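Local coordinates for hypothetical protein PH0226 (Pyrococcus horikoshii, PDB 1VE3) that binds S-adenosylmethionine and is probably a methyltransferase, though its substrate is not known, at residues 39-44 / 101-106; 139-144 / 217-222. One frame throughout, in Å; residues are numbered along the deposited sequence.

Contact 1: residues 39-44 / 101-106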
# COMPACT_ATOMS: atom_id res chain seq x y z
N ARG A 39 11.00 -19.16 -13.80
CA ARG A 39 10.02 -19.64 -12.84
C ARG A 39 10.53 -20.91 -12.19
O ARG A 39 11.41 -21.58 -12.74
CB ARG A 39 8.68 -19.92 -13.52
CG ARG A 39 8.18 -18.78 -14.41
CD ARG A 39 8.16 -17.46 -13.68
NE ARG A 39 7.85 -16.35 -14.57
CZ ARG A 39 7.95 -15.06 -14.23
NH1 ARG A 39 8.35 -14.72 -13.01
NH2 ARG A 39 7.66 -14.12 -15.11
N GLY A 40 9.99 -21.24 -11.02
CA GLY A 40 10.40 -22.44 -10.32
C GLY A 40 9.67 -22.63 -9.01
O GLY A 40 8.61 -22.05 -8.78
N LYS A 41 10.25 -23.44 -8.13
CA LYS A 41 9.65 -23.71 -6.82
C LYS A 41 10.17 -22.69 -5.81
O LYS A 41 11.38 -22.61 -5.56
CB LYS A 41 10.01 -25.13 -6.40
CG LYS A 41 9.10 -25.73 -5.35
CD LYS A 41 9.24 -27.24 -5.34
CE LYS A 41 8.23 -27.90 -4.42
NZ LYS A 41 8.21 -29.38 -4.62
N VAL A 42 9.26 -21.92 -5.22
CA VAL A 42 9.65 -20.90 -4.26
C VAL A 42 9.20 -21.16 -2.82
O VAL A 42 8.10 -21.66 -2.59
CB VAL A 42 9.10 -19.51 -4.67
CG1 VAL A 42 9.65 -18.43 -3.75
CG2 VAL A 42 9.45 -19.22 -6.12
N LEU A 43 10.07 -20.83 -1.87
CA LEU A 43 9.75 -20.98 -0.45
C LEU A 43 9.68 -19.59 0.19
O LEU A 43 10.66 -18.85 0.19
CB LEU A 43 10.81 -21.82 0.27
CG LEU A 43 10.65 -21.82 1.80
CD1 LEU A 43 9.37 -22.54 2.17
CD2 LEU A 43 11.86 -22.50 2.46
N ASP A 44 8.51 -19.24 0.72
CA ASP A 44 8.32 -17.95 1.37
C ASP A 44 8.55 -18.19 2.87
O ASP A 44 7.62 -18.51 3.61
CB ASP A 44 6.89 -17.43 1.13
CG ASP A 44 6.72 -15.98 1.53
OD1 ASP A 44 7.64 -15.43 2.18
OD2 ASP A 44 5.67 -15.38 1.21
N ASP A 101 16.58 -31.92 1.24
CA ASP A 101 17.67 -31.09 0.75
C ASP A 101 17.45 -30.75 -0.72
O ASP A 101 16.84 -31.53 -1.46
CB ASP A 101 19.00 -31.83 0.92
CG ASP A 101 19.17 -32.39 2.32
OD1 ASP A 101 18.93 -31.64 3.28
OD2 ASP A 101 19.56 -33.57 2.46
N LYS A 102 17.92 -29.58 -1.14
CA LYS A 102 17.79 -29.15 -2.52
C LYS A 102 16.36 -29.27 -3.04
O LYS A 102 16.11 -29.85 -4.09
CB LYS A 102 18.72 -29.99 -3.40
CG LYS A 102 20.19 -29.86 -3.04
CD LYS A 102 21.04 -30.86 -3.82
CE LYS A 102 22.51 -30.58 -3.63
NZ LYS A 102 22.86 -30.46 -2.19
N THR A 103 15.42 -28.70 -2.31
CA THR A 103 14.02 -28.75 -2.71
C THR A 103 13.56 -27.51 -3.48
O THR A 103 12.68 -27.60 -4.33
CB THR A 103 13.10 -28.94 -1.49
OG1 THR A 103 13.26 -30.26 -0.97
CG2 THR A 103 11.64 -28.71 -1.87
N PHE A 104 14.16 -26.36 -3.21
CA PHE A 104 13.72 -25.13 -3.85
C PHE A 104 14.65 -24.45 -4.85
O PHE A 104 15.87 -24.62 -4.81
CB PHE A 104 13.33 -24.12 -2.77
CG PHE A 104 12.26 -24.62 -1.85
CD1 PHE A 104 10.91 -24.49 -2.19
CD2 PHE A 104 12.59 -25.25 -0.65
CE1 PHE A 104 9.91 -25.00 -1.35
CE2 PHE A 104 11.60 -25.76 0.19
CZ PHE A 104 10.25 -25.63 -0.16
N ASP A 105 14.05 -23.69 -5.75
CA ASP A 105 14.78 -22.92 -6.76
C ASP A 105 14.96 -21.51 -6.20
O ASP A 105 15.90 -20.80 -6.56
CB ASP A 105 13.98 -22.83 -8.06
CG ASP A 105 13.85 -24.16 -8.76
OD1 ASP A 105 14.89 -24.71 -9.20
OD2 ASP A 105 12.70 -24.65 -8.88
N TYR A 106 14.04 -21.13 -5.31
CA TYR A 106 14.07 -19.81 -4.67
C TYR A 106 13.54 -19.90 -3.25
O TYR A 106 12.71 -20.73 -2.92
CB TYR A 106 13.18 -18.80 -5.40
CG TYR A 106 13.54 -18.48 -6.82
CD1 TYR A 106 12.94 -19.17 -7.88
CD2 TYR A 106 14.44 -17.46 -7.12
CE1 TYR A 106 13.24 -18.85 -9.19
CE2 TYR A 106 14.74 -17.13 -8.43
CZ TYR A 106 14.14 -17.83 -9.47
OH TYR A 106 14.42 -17.51 -10.78

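Contact 2: residues 139-144 / 217-222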
# COMPACT_ATOMS: atom_id res chain seq x y z
N ILE A 139 16.83 -14.92 -1.73
CA ILE A 139 16.59 -13.49 -1.87
C ILE A 139 15.98 -12.89 -0.61
O ILE A 139 14.84 -13.21 -0.26
CB ILE A 139 15.64 -13.20 -3.06
CG1 ILE A 139 16.31 -13.65 -4.36
CG2 ILE A 139 15.29 -11.72 -3.11
CD1 ILE A 139 15.41 -13.53 -5.58
N MSE A 140 16.73 -12.04 0.09
CA MSE A 140 16.19 -11.43 1.30
C MSE A 140 16.20 -9.91 1.29
O MSE A 140 17.02 -9.26 0.64
CB MSE A 140 16.89 -11.99 2.56
CG MSE A 140 18.19 -11.34 3.02
SE MSE A 140 18.69 -11.89 4.87
CE MSE A 140 17.97 -10.40 5.82
N TYR A 141 15.23 -9.34 2.00
CA TYR A 141 15.10 -7.90 2.11
C TYR A 141 15.08 -7.60 3.59
O TYR A 141 14.33 -8.21 4.35
CB TYR A 141 13.79 -7.42 1.47
CG TYR A 141 13.49 -5.97 1.76
CD1 TYR A 141 14.15 -4.95 1.08
CD2 TYR A 141 12.56 -5.62 2.73
CE1 TYR A 141 13.89 -3.61 1.36
CE2 TYR A 141 12.29 -4.29 3.02
CZ TYR A 141 12.95 -3.29 2.34
OH TYR A 141 12.68 -1.97 2.65
N PHE A 142 15.93 -6.68 4.02
CA PHE A 142 15.99 -6.33 5.42
C PHE A 142 16.35 -4.88 5.59
O PHE A 142 16.81 -4.22 4.65
CB PHE A 142 17.03 -7.20 6.17
CG PHE A 142 18.45 -6.96 5.75
CD1 PHE A 142 18.94 -7.47 4.54
CD2 PHE A 142 19.30 -6.20 6.54
CE1 PHE A 142 20.25 -7.22 4.13
CE2 PHE A 142 20.61 -5.94 6.14
CZ PHE A 142 21.09 -6.46 4.93
N THR A 143 16.15 -4.38 6.80
CA THR A 143 16.45 -3.00 7.10
C THR A 143 17.61 -2.95 8.09
O THR A 143 17.63 -3.70 9.07
CB THR A 143 15.21 -2.30 7.70
OG1 THR A 143 14.16 -2.33 6.73
CG2 THR A 143 15.51 -0.86 8.08
N ASP A 144 18.58 -2.09 7.81
CA ASP A 144 19.72 -1.93 8.69
C ASP A 144 19.18 -1.13 9.87
O ASP A 144 19.26 0.10 9.90
CB ASP A 144 20.84 -1.17 7.99
CG ASP A 144 22.11 -1.09 8.83
OD1 ASP A 144 22.01 -0.83 10.05
OD2 ASP A 144 23.21 -1.27 8.27
N ASN A 217 16.40 4.66 2.37
CA ASN A 217 17.59 5.21 2.99
C ASN A 217 18.51 4.17 3.61
O ASN A 217 19.73 4.35 3.64
CB ASN A 217 17.21 6.25 4.04
CG ASN A 217 16.78 7.56 3.42
OD1 ASN A 217 16.21 8.42 4.09
ND2 ASN A 217 17.07 7.73 2.13
N TYR A 218 17.94 3.07 4.11
CA TYR A 218 18.78 2.04 4.71
C TYR A 218 18.28 0.61 4.61
O TYR A 218 18.50 -0.19 5.51
CB TYR A 218 19.05 2.40 6.18
CG TYR A 218 20.37 3.12 6.37
CD1 TYR A 218 20.50 4.13 7.33
CD2 TYR A 218 21.49 2.79 5.61
CE1 TYR A 218 21.72 4.79 7.52
CE2 TYR A 218 22.71 3.44 5.79
CZ TYR A 218 22.82 4.44 6.74
OH TYR A 218 24.02 5.08 6.93
N SER A 219 17.61 0.28 3.51
CA SER A 219 17.11 -1.07 3.31
C SER A 219 17.81 -1.71 2.12
O SER A 219 18.25 -1.02 1.20
CB SER A 219 15.60 -1.06 3.11
OG SER A 219 14.95 -0.69 4.31
N TYR A 220 17.90 -3.04 2.15
CA TYR A 220 18.59 -3.77 1.08
C TYR A 220 17.91 -5.03 0.60
O TYR A 220 17.37 -5.80 1.39
CB TYR A 220 19.99 -4.15 1.53
CG TYR A 220 20.83 -2.98 1.94
CD1 TYR A 220 21.58 -2.27 1.00
CD2 TYR A 220 20.83 -2.54 3.26
CE1 TYR A 220 22.30 -1.16 1.37
CE2 TYR A 220 21.54 -1.42 3.63
CZ TYR A 220 22.28 -0.73 2.69
OH TYR A 220 22.97 0.38 3.08
N LEU A 221 17.95 -5.24 -0.71
CA LEU A 221 17.42 -6.45 -1.32
C LEU A 221 18.69 -7.15 -1.78
O LEU A 221 19.42 -6.61 -2.60
CB LEU A 221 16.55 -6.15 -2.53
CG LEU A 221 16.08 -7.42 -3.22
CD1 LEU A 221 14.94 -8.04 -2.43
CD2 LEU A 221 15.64 -7.12 -4.63
N THR A 222 18.96 -8.33 -1.24
CA THR A 222 20.16 -9.07 -1.61
C THR A 222 19.87 -10.41 -2.27
O THR A 222 18.97 -11.13 -1.84
CB THR A 222 21.06 -9.32 -0.39
OG1 THR A 222 21.39 -8.07 0.24
CG2 THR A 222 22.34 -10.01 -0.81
O HOH W 1 23.60 0.39 5.89

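Contact 1: residues 39-44 / 101-106
Lys41 and Asp105 meet through the backbone of the first and the carboxylate of the second. Asp105 OD2 takes the amide hydrogen of Lys41 N at 2.8 Å on its anti lone pair, in an almost straight bond (177°). An aspartate suits this corner, being short enough to reach back to a backbone N-H, and glycine suits position 40 because a side chain on Gly40 would run into Asp105 OD2, which lies 3.5 Å from Gly40 CA.

The other hydrogen bonds run between main chains. Lys41 O is gripped twice, by Asp105 N at 2.9 Å within the carbonyl plane and by Tyr106 N from a tilted direction. Further on, Leu43 N gives its hydrogen to Tyr106 O at 2.8 Å; together with the Tyr106 N to Lys41 O bond this makes Val42 and Tyr106 a parallel bridge pair.

Apolar packing divides between two sides. Leu43 CB sits over the centre of the Phe104 ring, 3.6 Å from its centroid, a CH-pi contact, while Thr103 CG2 lies on the opposite face, displaced toward the rim. Lys41 CG, anti to its own backbone N (Lys41 chi1 -159°), comes up to Phe104 CD1 at 3.8 Å, and the extended chain carries its methylenes past the ring and Thr103 O. Branched Val42, on the other side, sets CG2 3.8 Å from Tyr106 CB. The tyrosine hydroxyl bonds to Lys38 O, outside the two segments.

Strands 41-45 and 104-110 are parallel neighbours inside the sheet of a Rossmann-like, S-adenosylmethionine-dependent methyltransferase domain, and this contact is where strand 104-110 comes in alongside the first strand.

Contact 2: residues 139-144 / 217-222
Tyr141 reaches across to Ser219 with its ring alongside the neighbouring strand. CG lies anti to the backbone N (chi1 170°), which carries the ring past Tyr220 O, 3.3 Å from Tyr141 CD1, and brings Tyr141 OH to 3.1 Å from Ser219 CB. A weak hydrogen bond from Ser219 OG to that phenol oxygen is possible but not settled, since Ser219 OG also pairs with Thr143 OG1 at 3.0 Å. Small hydroxyl residues suit this end of the face, where Thr143 and Ser219 stand directly across from each other. A leucine here in place of Tyr141, with no ring and no hydroxyl, would probably open a gap beside Ser219 CB and Tyr220 O and leave Ser219 OG with Thr143 OG1 as its one hydroxyl partner across this pair of strands. Farther along the same face, Leu221 CD1 packs against Ile139 CG2 at 3.8 Å.

Phe142, Tyr220 and Thr222 occupy the other face. The Phe142 ring, its CG between the backbone N and the carbonyl carbon (chi1 66°), leans over so that CE1 lies 4.0 Å from Tyr220 CB; the two rings are set obliquely, inclined at 36°. Thr222 OG1 stands at the edge of the phenylalanine ring, its hydroxyl bonded to Glu212. One water joins Tyr220 OH to Asp144 OD2, 2.9 Å from each. Asp144 itself is an N-cap, accepting from Glu147 N.

Reciprocal N-H...O bonds make Met140-Thr222 and Phe142-Tyr220 the hydrogen-bonded pairs of the antiparallel strands, and Asp144 N to Tyr218 O adds a nearly straight bond. Helix 19-34 packs on the Tyr141 and Leu221 face, helix 196-203 on that of Met140 and Phe142, while strands 104-110 and 207-215 flank the pair.

Overall arrangement
Both contacts belong to one mixed sheet, in which strands 104-110 and 136-143 are neighbours: contact 1 joins 104-110 to 41-45 on one side, and contact 2 joins 136-143 to 219-226 on the other. Their centres lie 21 Å apart and their nearest atoms about 4 Å, without touching. Along the chain contact 1 closes before contact 2 opens; the sheet is parallel through contact 1 and on to 136-143, and turns antiparallel at contact 2. Bound S-adenosylmethionine comes within about 9 Å of the Leu43 side chain and about 7 Å of that of Tyr141, whose side chain is also about 6 Å from that of Arg24, a residue that binds it.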